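Local coordinates for GphF (PDB 6MFC), which probably decarboxylates an acyl substrate in the initiation of polyketide biosynthesis, using a GNAT-type fold, at residues 166-171 / 211-216; 91-96 / 148-153; 170-175 / 192-197; 112-117 / 185-190; 80-85 / 130-135. One frame throughout, in Å; residues are numbered along the deposited sequence.

How the interactions relate
Interactions 1, 2 and 5 are buried. Interaction 3 is partly buried, with His173 exposed, and interaction 4 is a surface contact although its centre is about 5 Å from the centre of the chain. All reach the same mixed GNAT-type sheet. Interactions 1 and 3 share helix 168-172 and press it on neighbouring strands 212-218 and 193-198; interactions 2, 4 and 5 use strands 148-153, 111-119 and 77-87, which lie side by side. No contact has a hydrogen bond between its segments. Aliphatic side chains occur in every contact: they meet other aliphatics in interaction 2, rings in 1, 3 and 4, and backbone and a threonine hydroxyl in 5.

Interaction 1 of 5, residues 166-171 / 211-216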
# COMPACT_ATOMS: atom_id res chain seq x y z
N LEU A 166 -1.16 -18.76 -17.10
CA LEU A 166 -1.22 -18.85 -15.65
C LEU A 166 -2.35 -18.00 -15.09
O LEU A 166 -2.58 -16.87 -15.54
CB LEU A 166 0.11 -18.42 -15.05
CG LEU A 166 0.26 -18.58 -13.53
CD1 LEU A 166 -0.03 -20.02 -13.13
CD2 LEU A 166 1.66 -18.18 -13.09
N GLY A 167 -3.07 -18.55 -14.11
CA GLY A 167 -4.12 -17.80 -13.45
C GLY A 167 -3.58 -16.84 -12.41
O GLY A 167 -2.45 -16.96 -11.93
N TYR A 168 -4.42 -15.86 -12.06
CA TYR A 168 -4.00 -14.84 -11.11
C TYR A 168 -3.77 -15.43 -9.72
O TYR A 168 -2.75 -15.14 -9.08
CB TYR A 168 -5.04 -13.72 -11.05
CG TYR A 168 -4.63 -12.51 -10.25
CD1 TYR A 168 -3.77 -11.56 -10.79
CD2 TYR A 168 -5.10 -12.31 -8.96
CE1 TYR A 168 -3.39 -10.44 -10.06
CE2 TYR A 168 -4.72 -11.20 -8.22
CZ TYR A 168 -3.86 -10.27 -8.78
OH TYR A 168 -3.49 -9.16 -8.06
N GLU A 169 -4.69 -16.28 -9.25
CA GLU A 169 -4.55 -16.85 -7.91
C GLU A 169 -3.32 -17.74 -7.81
O GLU A 169 -2.59 -17.68 -6.81
CB GLU A 169 -5.81 -17.62 -7.54
CG GLU A 169 -5.76 -18.22 -6.14
CD GLU A 169 -7.02 -19.00 -5.79
OE1 GLU A 169 -8.02 -18.89 -6.53
OE2 GLU A 169 -7.00 -19.72 -4.76
N ASP A 170 -3.07 -18.57 -8.82
CA ASP A 170 -1.87 -19.40 -8.81
C ASP A 170 -0.61 -18.55 -8.88
O ASP A 170 0.38 -18.84 -8.20
CB ASP A 170 -1.91 -20.41 -9.96
CG ASP A 170 -2.90 -21.53 -9.72
OD1 ASP A 170 -3.17 -21.86 -8.54
OD2 ASP A 170 -3.41 -22.10 -10.71
N TYR A 171 -0.62 -17.50 -9.71
CA TYR A 171 0.54 -16.62 -9.80
C TYR A 171 0.77 -15.88 -8.49
O TYR A 171 1.92 -15.74 -8.05
CB TYR A 171 0.36 -15.63 -10.94
CG TYR A 171 1.44 -14.57 -11.01
CD1 TYR A 171 2.77 -14.92 -11.21
CD2 TYR A 171 1.13 -13.22 -10.87
CE1 TYR A 171 3.76 -13.96 -11.27
CE2 TYR A 171 2.11 -12.26 -10.93
CZ TYR A 171 3.43 -12.63 -11.13
OH TYR A 171 4.41 -11.67 -11.19
N ALA A 211 -8.18 -7.10 -9.88
CA ALA A 211 -8.16 -7.76 -8.59
C ALA A 211 -7.26 -7.01 -7.61
O ALA A 211 -6.55 -6.06 -7.96
CB ALA A 211 -7.69 -9.20 -8.73
N GLY A 212 -7.30 -7.45 -6.36
CA GLY A 212 -6.45 -6.92 -5.31
C GLY A 212 -6.09 -7.98 -4.30
O GLY A 212 -6.95 -8.76 -3.87
N VAL A 213 -4.82 -8.04 -3.89
CA VAL A 213 -4.32 -9.08 -3.00
C VAL A 213 -4.21 -8.51 -1.60
O VAL A 213 -3.53 -7.50 -1.38
CB VAL A 213 -2.97 -9.62 -3.49
CG1 VAL A 213 -2.40 -10.60 -2.48
CG2 VAL A 213 -3.12 -10.27 -4.85
N ILE A 214 -4.87 -9.16 -0.64
CA ILE A 214 -4.82 -8.75 0.75
C ILE A 214 -3.56 -9.32 1.39
O ILE A 214 -3.38 -10.54 1.44
CB ILE A 214 -6.07 -9.19 1.51
CG1 ILE A 214 -7.32 -8.54 0.91
CG2 ILE A 214 -5.95 -8.85 2.99
CD1 ILE A 214 -8.61 -8.97 1.59
N VAL A 215 -2.69 -8.44 1.88
CA VAL A 215 -1.51 -8.84 2.64
C VAL A 215 -1.74 -8.46 4.10
O VAL A 215 -2.39 -7.46 4.41
CB VAL A 215 -0.22 -8.19 2.09
CG1 VAL A 215 0.04 -8.64 0.67
CG2 VAL A 215 -0.32 -6.67 2.16
N ILE A 216 -1.22 -9.29 5.01
CA ILE A 216 -1.41 -9.10 6.44
C ILE A 216 -0.05 -9.18 7.12
O ILE A 216 0.62 -10.22 7.04
CB ILE A 216 -2.38 -10.13 7.04
CG1 ILE A 216 -3.75 -10.04 6.37
CG2 ILE A 216 -2.51 -9.92 8.54
CD1 ILE A 216 -4.75 -11.04 6.90
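The Tyr168 ring slants against two side chains of strand 212-218 and its lead-in, with Ala211 CB and Val213 CG2 both reaching it obliquely, while the ring of Tyr158 makes an edge-to-face pair with it. In this GNAT-type fold the contact sets the short helix 168-172 against the mixed sheet, toward the end whose outermost strand is 193-198; strand 212-218 runs between that strand and 148-153. Gly167 sits at the N-cap position of the helix, and the helix's first turn is closed by Tyr171 N bonding to Gly167 O at 2.9 Å. Tyr168 is therefore in the opening turn, and with CG anti to the backbone N (chi1 -171°) its ring reaches out to the strand.

The touching is done by one flank of the ring and its far end. Atom CE2 of Tyr168 lies 3.6 Å from Ala211 CB, and the same CE2 is 3.8 Å from Val213 CG2. Ala211 and Val213, two positions apart on the extended chain, both point toward the tyrosine; Gly212 between them has no side chain. Ile197 of the next strand and Cys155 of a loop also touch Tyr168. The phenol is not left to the apolar surroundings: OH pairs in a hydrogen bond with Asn208 OD1, and this same OH stands 3.4 Å from Val213 CG2.

Interaction 2 of 5, residues 91-96 / 148-153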
# COMPACT_ATOMS: atom_id res chain seq x y z
N ALA A 91 -10.66 -8.58 8.35
CA ALA A 91 -11.88 -9.05 7.70
C ALA A 91 -12.68 -7.91 7.09
O ALA A 91 -13.54 -8.16 6.24
CB ALA A 91 -12.75 -9.81 8.70
N ALA A 92 -12.41 -6.66 7.49
CA ALA A 92 -13.17 -5.52 6.98
C ALA A 92 -12.89 -5.24 5.51
O ALA A 92 -13.64 -4.46 4.90
CB ALA A 92 -12.86 -4.28 7.81
N LEU A 93 -11.86 -5.85 4.92
CA LEU A 93 -11.50 -5.61 3.54
C LEU A 93 -12.25 -6.51 2.56
O LEU A 93 -12.02 -6.41 1.35
CB LEU A 93 -9.99 -5.82 3.35
CG LEU A 93 -9.06 -4.97 4.20
CD1 LEU A 93 -7.78 -5.74 4.47
CD2 LEU A 93 -8.75 -3.65 3.50
N ALA A 94 -13.13 -7.38 3.04
CA ALA A 94 -13.84 -8.30 2.16
C ALA A 94 -14.78 -7.53 1.24
O ALA A 94 -15.64 -6.78 1.71
CB ALA A 94 -14.62 -9.32 2.99
N GLY A 95 -14.60 -7.70 -0.06
CA GLY A 95 -15.48 -7.06 -1.03
C GLY A 95 -15.40 -5.55 -1.03
O GLY A 95 -16.42 -4.88 -1.24
N ALA A 96 -14.22 -5.00 -0.78
CA ALA A 96 -14.02 -3.56 -0.73
C ALA A 96 -13.51 -3.05 -2.07
O ALA A 96 -12.71 -3.71 -2.74
CB ALA A 96 -13.02 -3.20 0.38
N ASN A 148 -2.57 -5.67 13.65
CA ASN A 148 -2.09 -6.06 12.34
C ASN A 148 -1.96 -4.83 11.45
O ASN A 148 -2.71 -3.86 11.60
CB ASN A 148 -3.02 -7.08 11.67
CG ASN A 148 -3.08 -8.40 12.41
OD1 ASN A 148 -2.28 -9.30 12.16
ND2 ASN A 148 -4.03 -8.51 13.33
N VAL A 149 -1.00 -4.89 10.54
CA VAL A 149 -0.87 -3.92 9.46
C VAL A 149 -1.23 -4.66 8.18
O VAL A 149 -0.51 -5.56 7.74
CB VAL A 149 0.55 -3.33 9.38
CG1 VAL A 149 0.65 -2.33 8.24
CG2 VAL A 149 0.92 -2.68 10.70
N VAL A 150 -2.36 -4.29 7.58
CA VAL A 150 -2.86 -4.97 6.40
C VAL A 150 -2.95 -3.98 5.25
O VAL A 150 -2.81 -2.77 5.42
CB VAL A 150 -4.22 -5.65 6.65
CG1 VAL A 150 -4.17 -6.49 7.92
CG2 VAL A 150 -5.31 -4.61 6.74
N GLY A 151 -3.20 -4.51 4.06
CA GLY A 151 -3.34 -3.69 2.87
C GLY A 151 -3.72 -4.55 1.69
O GLY A 151 -3.64 -5.78 1.73
N VAL A 152 -4.14 -3.88 0.62
CA VAL A 152 -4.51 -4.54 -0.62
C VAL A 152 -3.40 -4.23 -1.62
O VAL A 152 -3.36 -3.15 -2.22
CB VAL A 152 -5.88 -4.07 -1.14
CG1 VAL A 152 -6.20 -4.74 -2.46
CG2 VAL A 152 -6.96 -4.37 -0.10
N SER A 153 -2.49 -5.19 -1.80
CA SER A 153 -1.36 -5.02 -2.70
C SER A 153 -1.79 -5.33 -4.14
O SER A 153 -2.98 -5.45 -4.45
CB SER A 153 -0.19 -5.89 -2.25
OG SER A 153 0.92 -5.75 -3.11
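Leu93 drops both of its methyls onto strand 148-153, one to each of two valines. CD1 of Leu93 meets Val150 CG2 at 3.5 Å, and CD2 of Leu93 reaches Val152 CG2 at 4.1 Å. CG stands anti to the carbonyl carbon (chi1 -58°), which carries the fork over the strand so that it spans the two valines. They are two positions apart on the strand, and both turn toward the loop; Gly151 between them has no side chain. In each pair the leucine and the valine extend in opposing directions and pass alongside one another. Ile214 of strand 212-218 and Gln113 of strand 111-119 also touch Leu93, so the leucine spans three adjacent strands.

Backbone bonding shapes the loop. Leu93 ends a 3-10 segment and begins a type II turn to Ala96, closed by a weak bond from Ala96 N to Leu93 O at 3.4 Å; Gly95 takes the positive phi (65°) within it. On the other side, Val150 bonds through its backbone to Leu112 and Leu114, while Gly151 pairs with Val215, fixing the strand among its neighbours.

A pentaethylene glycol, probably from the crystallisation liquor, lies about 6 Å from the Val152 side chain. Parallel neighbours 111-119 and 148-153 are the central pair of the GNAT fold, the strands that in relatives part to admit the acyl-CoA arm.

Interaction 3 of 5, residues 170-175 / 192-197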
# COMPACT_ATOMS: atom_id res chain seq x y z
N ASP A 170 -3.07 -18.57 -8.82
CA ASP A 170 -1.87 -19.40 -8.81
C ASP A 170 -0.61 -18.55 -8.88
O ASP A 170 0.38 -18.84 -8.20
CB ASP A 170 -1.91 -20.41 -9.96
CG ASP A 170 -2.90 -21.53 -9.72
OD1 ASP A 170 -3.17 -21.86 -8.54
OD2 ASP A 170 -3.41 -22.10 -10.71
N TYR A 171 -0.62 -17.50 -9.71
CA TYR A 171 0.54 -16.62 -9.80
C TYR A 171 0.77 -15.88 -8.49
O TYR A 171 1.92 -15.74 -8.05
CB TYR A 171 0.36 -15.63 -10.94
CG TYR A 171 1.44 -14.57 -11.01
CD1 TYR A 171 2.77 -14.92 -11.21
CD2 TYR A 171 1.13 -13.22 -10.87
CE1 TYR A 171 3.76 -13.96 -11.27
CE2 TYR A 171 2.11 -12.26 -10.93
CZ TYR A 171 3.43 -12.63 -11.13
OH TYR A 171 4.41 -11.67 -11.19
N VAL A 172 -0.30 -15.41 -7.85
CA VAL A 172 -0.17 -14.70 -6.59
C VAL A 172 0.40 -15.62 -5.51
O VAL A 172 1.30 -15.23 -4.75
CB VAL A 172 -1.53 -14.10 -6.17
CG1 VAL A 172 -1.51 -13.70 -4.71
CG2 VAL A 172 -1.86 -12.90 -7.05
N HIS A 173 -0.11 -16.85 -5.43
CA HIS A 173 0.38 -17.81 -4.45
C HIS A 173 1.66 -18.51 -4.89
O HIS A 173 2.10 -19.44 -4.21
CB HIS A 173 -0.70 -18.84 -4.14
CG HIS A 173 -1.78 -18.32 -3.24
ND1 HIS A 173 -2.92 -17.70 -3.73
CD2 HIS A 173 -1.90 -18.31 -1.90
CE1 HIS A 173 -3.69 -17.34 -2.72
NE2 HIS A 173 -3.09 -17.70 -1.59
N GLY A 174 2.27 -18.08 -5.99
CA GLY A 174 3.53 -18.65 -6.42
C GLY A 174 3.47 -20.09 -6.86
O GLY A 174 4.51 -20.75 -6.94
N ARG A 175 2.28 -20.61 -7.16
CA ARG A 175 2.15 -21.98 -7.63
C ARG A 175 2.50 -22.14 -9.10
O ARG A 175 2.43 -23.26 -9.62
CB ARG A 175 0.72 -22.50 -7.39
CG ARG A 175 0.23 -22.37 -5.96
CD ARG A 175 -1.06 -23.16 -5.76
NE ARG A 175 -1.87 -22.63 -4.67
CZ ARG A 175 -2.88 -21.78 -4.83
NH1 ARG A 175 -3.20 -21.37 -6.05
NH2 ARG A 175 -3.57 -21.35 -3.78
N ALA A 192 4.71 -10.57 5.47
CA ALA A 192 3.28 -10.54 5.24
C ALA A 192 2.80 -11.86 4.65
O ALA A 192 3.44 -12.43 3.76
CB ALA A 192 2.91 -9.40 4.29
N ARG A 193 1.67 -12.34 5.15
CA ARG A 193 0.99 -13.49 4.58
C ARG A 193 -0.19 -13.01 3.74
O ARG A 193 -0.81 -11.99 4.04
CB ARG A 193 0.50 -14.44 5.68
CG ARG A 193 -0.55 -13.85 6.60
CD ARG A 193 -1.06 -14.88 7.59
NE ARG A 193 -2.27 -14.41 8.26
CZ ARG A 193 -3.50 -14.56 7.78
NH1 ARG A 193 -3.68 -15.17 6.61
NH2 ARG A 193 -4.54 -14.11 8.45
N ILE A 194 -0.49 -13.76 2.68
CA ILE A 194 -1.60 -13.40 1.81
C ILE A 194 -2.91 -13.74 2.51
O ILE A 194 -3.08 -14.83 3.07
CB ILE A 194 -1.47 -14.13 0.46
CG1 ILE A 194 -0.23 -13.63 -0.28
CG2 ILE A 194 -2.72 -13.92 -0.38
CD1 ILE A 194 0.06 -14.38 -1.55
N GLY A 195 -3.85 -12.79 2.49
CA GLY A 195 -5.13 -12.96 3.13
C GLY A 195 -6.32 -13.11 2.21
O GLY A 195 -7.46 -13.13 2.69
N GLY A 196 -6.10 -13.22 0.91
CA GLY A 196 -7.18 -13.39 -0.05
C GLY A 196 -7.09 -12.40 -1.19
O GLY A 196 -6.28 -11.47 -1.20
N ILE A 197 -7.94 -12.63 -2.18
CA ILE A 197 -8.01 -11.81 -3.39
C ILE A 197 -9.39 -11.17 -3.46
O ILE A 197 -10.41 -11.85 -3.32
CB ILE A 197 -7.73 -12.64 -4.65
CG1 ILE A 197 -6.41 -13.40 -4.50
CG2 ILE A 197 -7.70 -11.75 -5.88
CD1 ILE A 197 -6.13 -14.36 -5.64
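The end of helix 168-172 comes up to strand 193-198 with His173 and Ile194 as the nearest pair, 7.9 Å between their CA atoms. Ile194 carries the strand's side of the contact. Its CD1 lies 3.6 Å from Val172 CG1 and 3.5 Å from the carbonyl O of Val172, so a single methyl touches both the side chain and the backbone of the last helical turn. The same isoleucine also lies over one face of the His173 ring: CD1 sits above it, and Ile194 CG2 comes within 4.0 Å of His173 NE2. CG1 of Ile194 stands anti to the carbonyl carbon (chi1 -65°), which sends the ethyl arm toward the helix.

The helix closes here with a Schellman motif, Gly174 being the C-prime residue at positive phi. Its two bonds are Arg175 N to Asp170 O at 2.8 Å and Gly174 N to Tyr171 O at 3.1 Å. By turning the chain back, this ending brings Arg175 beside His173, where NH2 lies 3.5 Å above the ring face opposite the isoleucine. The guanidinium is itself laid flat over His173 CB, and its NH1 forms a salt bridge in its own plane with Asp170 OD1. His173 ND1 bonds to the backbone O of Glu169, one turn earlier, which helps set the ring's rotation. Leu188 of helix 182-190 and Val213 of strand 212-218 also touch Ile194 and Val172 respectively.

Interaction 4 of 5, residues 112-117 / 185-190; sequences LQLLGL and GFHLGH
Leu117, Phe186 and His187 bury most of the surface in this contact, with Leu114 as the fourth member. Leu117 extends CD2 to the far end of the Phe186 ring, 4.2 Å from CZ and the same from CE2, approaching it obliquely. Phe186 gets there with CG anti to the backbone N (chi1 176°), which throws its ring out from helix 182-190. Beside it, His187 comes with its ring atom CE1 4.0 Å from Leu114 CD1, the two side chains running past each other in opposite directions.

Phe186 and His187 also lean on one another: Phe186 CD2 sits 3.8 Å above the His187 plane, while His187 NE2 lies at the edge of the phenyl ring, in its plane. The polar end of His187 is engaged through ND1, in a hydrogen bond with His217 NE2, and their rings meet with planes at about 60°.

On the sheet side the chain is bent by a classic beta bulge, Leu115 and Gly116 both facing Tyr83. Such a bulge in the fourth strand is familiar from GNAT enzymes, where it lies by the acyl-CoA site. In keeping with a pocket here, a bound glycerol lies about 3 Å from the Leu117 side chain, and a pentaethylene glycol about 3 Å from the His187 side chain, though both probably come from the crystallisation liquor. On the helix, His190 ND1 donates to Phe186 O at 2.8 Å, and Leu133 of helix 128-140 touches both of these residues.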
# COMPACT_ATOMS: atom_id res chain seq x y z
N LEU A 112 -4.36 -1.59 11.29
CA LEU A 112 -4.02 -0.39 10.54
C LEU A 112 -3.87 -0.76 9.06
O LEU A 112 -3.07 -1.63 8.71
CB LEU A 112 -2.73 0.24 11.07
CG LEU A 112 -2.26 1.55 10.43
CD1 LEU A 112 -3.26 2.66 10.70
CD2 LEU A 112 -0.88 1.93 10.94
N GLN A 113 -4.65 -0.10 8.21
CA GLN A 113 -4.69 -0.41 6.79
C GLN A 113 -3.75 0.50 6.01
O GLN A 113 -3.81 1.72 6.14
CB GLN A 113 -6.11 -0.27 6.24
CG GLN A 113 -6.21 -0.47 4.74
CD GLN A 113 -7.51 0.04 4.17
OE1 GLN A 113 -8.30 0.68 4.87
NE2 GLN A 113 -7.74 -0.23 2.89
N LEU A 114 -2.89 -0.11 5.19
CA LEU A 114 -2.01 0.66 4.31
C LEU A 114 -2.79 1.08 3.07
O LEU A 114 -3.24 0.24 2.29
CB LEU A 114 -0.79 -0.17 3.91
CG LEU A 114 0.27 -0.44 4.98
CD1 LEU A 114 1.36 -1.36 4.44
CD2 LEU A 114 0.87 0.87 5.46
N LEU A 115 -2.97 2.39 2.90
CA LEU A 115 -3.62 2.91 1.70
C LEU A 115 -2.63 3.14 0.57
O LEU A 115 -3.03 3.13 -0.60
CB LEU A 115 -4.36 4.21 2.02
CG LEU A 115 -5.48 4.09 3.05
CD1 LEU A 115 -6.12 5.45 3.30
CD2 LEU A 115 -6.52 3.09 2.59
N GLY A 116 -1.36 3.34 0.88
CA GLY A 116 -0.35 3.56 -0.13
C GLY A 116 1.05 3.69 0.42
O GLY A 116 1.24 4.11 1.56
N LEU A 117 2.04 3.31 -0.39
CA LEU A 117 3.45 3.48 -0.04
C LEU A 117 4.18 3.79 -1.35
O LEU A 117 4.41 2.89 -2.17
CB LEU A 117 4.02 2.25 0.65
CG LEU A 117 5.47 2.29 1.13
CD1 LEU A 117 5.63 1.49 2.41
CD2 LEU A 117 6.43 1.76 0.07
N GLY A 185 6.25 -9.67 -3.44
CA GLY A 185 7.40 -10.08 -2.67
C GLY A 185 7.93 -8.99 -1.75
O GLY A 185 8.67 -9.30 -0.80
N PHE A 186 7.59 -7.73 -2.02
CA PHE A 186 7.94 -6.65 -1.11
C PHE A 186 7.31 -6.86 0.27
O PHE A 186 7.98 -6.69 1.30
CB PHE A 186 7.51 -5.31 -1.70
CG PHE A 186 7.76 -4.13 -0.80
CD1 PHE A 186 9.05 -3.69 -0.54
CD2 PHE A 186 6.70 -3.45 -0.22
CE1 PHE A 186 9.27 -2.61 0.28
CE2 PHE A 186 6.92 -2.37 0.60
CZ PHE A 186 8.21 -1.94 0.86
N HIS A 187 6.04 -7.24 0.30
CA HIS A 187 5.38 -7.50 1.57
C HIS A 187 5.65 -8.92 2.05
O HIS A 187 5.86 -9.15 3.25
CB HIS A 187 3.87 -7.26 1.45
CG HIS A 187 3.52 -5.83 1.20
ND1 HIS A 187 3.41 -4.90 2.21
CD2 HIS A 187 3.24 -5.16 0.05
CE1 HIS A 187 3.08 -3.72 1.70
NE2 HIS A 187 2.98 -3.86 0.39
N LEU A 188 5.63 -9.90 1.14
CA LEU A 188 5.95 -11.27 1.51
C LEU A 188 7.36 -11.38 2.07
O LEU A 188 7.61 -12.14 3.01
CB LEU A 188 5.78 -12.20 0.30
CG LEU A 188 4.42 -12.21 -0.40
CD1 LEU A 188 4.49 -13.05 -1.67
CD2 LEU A 188 3.34 -12.72 0.53
N GLY A 189 8.30 -10.62 1.50
CA GLY A 189 9.67 -10.68 1.97
C GLY A 189 9.85 -10.18 3.38
O GLY A 189 10.72 -10.66 4.12
N HIS A 190 9.03 -9.21 3.80
CA HIS A 190 9.17 -8.68 5.15
C HIS A 190 8.45 -9.54 6.18
O HIS A 190 8.85 -9.57 7.35
CB HIS A 190 8.67 -7.23 5.20
CG HIS A 190 9.65 -6.24 4.67
ND1 HIS A 190 9.86 -6.03 3.33
CD2 HIS A 190 10.51 -5.41 5.32
CE1 HIS A 190 10.79 -5.11 3.16
NE2 HIS A 190 11.20 -4.72 4.35

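Interaction 5 of 5, residues 80-85 / 130-135; sequences GATYAQ and SLLLEF
Leu132 leans from its helix onto the strand beside Thr82, and the two side chains pass alongside each other in opposite directions. The threonine meets the leucine with its hydroxyl: OG1 of Thr82 is 3.8 Å from Leu132 CB and equally far from Leu132 CD1. OG1 stands anti to the carbonyl carbon (chi1 -69°), and this turns the oxygen, rather than the methyl, toward the leucine. Leu132 takes the same first torsion (chi1 -73°), and its extended branch carries CD1 along the strand to Gly80.

There the methyl packs straight onto the backbone of Gly80, which has no CB: CD1 of Leu132 settles 3.8 Å from Gly80 CA. The next peptide is met as well, with Ala81 N 3.8 Å from that CD1. Ala81 itself points its CB away, to the other face of the sheet, where Leu39 and Leu42 of helix 36-46 touch it. Leu117 of strand 111-119 touches both Thr82 and Leu132 from the flank.

The axes of the segments 80-85 and 130-135 come within 9.2 Å, with their directions 31° apart, so the helix runs roughly along the strand. Leu133 turns away from the strand and touches Phe186 and His190 of helix 182-190. This is the packing of an alpha/beta layer: helix 128-140, the connection between parallel strands 111-119 and 148-153, packs on one face of the sheet in a beta-alpha-beta crossover, as in the GNAT fold.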
# COMPACT_ATOMS: atom_id res chain seq x y z
N GLY A 80 9.43 9.89 -0.54
CA GLY A 80 8.65 8.77 -0.07
C GLY A 80 7.45 9.19 0.76
O GLY A 80 7.54 10.14 1.55
N ALA A 81 6.33 8.50 0.59
CA ALA A 81 5.10 8.82 1.31
C ALA A 81 4.33 7.54 1.62
O ALA A 81 4.20 6.66 0.76
CB ALA A 81 4.22 9.78 0.51
N THR A 82 3.82 7.45 2.84
CA THR A 82 3.00 6.32 3.27
C THR A 82 1.72 6.83 3.89
O THR A 82 1.75 7.72 4.75
CB THR A 82 3.76 5.44 4.27
OG1 THR A 82 4.83 4.77 3.60
CG2 THR A 82 2.83 4.40 4.87
N TYR A 83 0.59 6.27 3.46
CA TYR A 83 -0.72 6.62 3.99
C TYR A 83 -1.32 5.41 4.70
O TYR A 83 -1.11 4.26 4.29
CB TYR A 83 -1.66 7.09 2.88
CG TYR A 83 -1.06 8.13 1.97
CD1 TYR A 83 -1.18 9.48 2.25
CD2 TYR A 83 -0.37 7.76 0.82
CE1 TYR A 83 -0.64 10.44 1.42
CE2 TYR A 83 0.18 8.71 -0.02
CZ TYR A 83 0.05 10.05 0.28
OH TYR A 83 0.59 11.00 -0.55
N ALA A 84 -2.08 5.67 5.76
CA ALA A 84 -2.69 4.60 6.51
C ALA A 84 -3.89 5.13 7.29
O ALA A 84 -3.93 6.31 7.65
CB ALA A 84 -1.69 3.94 7.47
N GLN A 85 -4.85 4.25 7.54
CA GLN A 85 -5.99 4.56 8.39
C GLN A 85 -6.31 3.33 9.23
O GLN A 85 -5.99 2.20 8.87
CB GLN A 85 -7.22 4.98 7.58
CG GLN A 85 -7.89 3.87 6.79
CD GLN A 85 -9.07 4.37 5.97
OE1 GLN A 85 -9.33 5.57 5.90
NE2 GLN A 85 -9.79 3.44 5.35
N SER A 130 11.77 -0.36 1.62
CA SER A 130 11.81 -1.21 2.80
C SER A 130 11.98 -0.40 4.08
O SER A 130 11.59 -0.88 5.15
CB SER A 130 12.95 -2.23 2.68
OG SER A 130 14.20 -1.58 2.61
N LEU A 131 12.53 0.81 4.00
CA LEU A 131 12.68 1.64 5.19
C LEU A 131 11.32 2.16 5.65
O LEU A 131 11.00 2.10 6.84
CB LEU A 131 13.64 2.79 4.91
CG LEU A 131 13.82 3.78 6.07
CD1 LEU A 131 14.37 3.07 7.30
CD2 LEU A 131 14.73 4.93 5.67
N LEU A 132 10.52 2.68 4.72
CA LEU A 132 9.19 3.18 5.08
C LEU A 132 8.31 2.06 5.62
O LEU A 132 7.58 2.26 6.61
CB LEU A 132 8.53 3.85 3.88
CG LEU A 132 9.06 5.22 3.43
CD1 LEU A 132 8.28 5.72 2.23
CD2 LEU A 132 9.00 6.22 4.58
N LEU A 133 8.35 0.89 4.99
CA LEU A 133 7.53 -0.23 5.44
C LEU A 133 7.91 -0.65 6.85
O LEU A 133 7.05 -0.72 7.74
CB LEU A 133 7.66 -1.40 4.47
CG LEU A 133 6.93 -2.68 4.88
CD1 LEU A 133 5.45 -2.42 5.05
CD2 LEU A 133 7.17 -3.79 3.86
N GLU A 134 9.19 -0.93 7.08
CA GLU A 134 9.64 -1.31 8.41
C GLU A 134 9.46 -0.18 9.42
O GLU A 134 9.38 -0.45 10.63
CB GLU A 134 11.11 -1.74 8.38
CG GLU A 134 11.33 -3.16 7.86
CD GLU A 134 10.81 -4.22 8.82
OE1 GLU A 134 10.63 -3.90 10.01
OE2 GLU A 134 10.58 -5.36 8.38
N PHE A 135 9.38 1.07 8.96
CA PHE A 135 9.08 2.17 9.87
C PHE A 135 7.62 2.14 10.30
O PHE A 135 7.31 2.33 11.48
CB PHE A 135 9.41 3.50 9.20
CG PHE A 135 9.25 4.69 10.11
CD1 PHE A 135 8.05 5.38 10.17
CD2 PHE A 135 10.31 5.12 10.90
CE1 PHE A 135 7.91 6.48 11.00
CE2 PHE A 135 10.17 6.21 11.74
CZ PHE A 135 8.97 6.89 11.79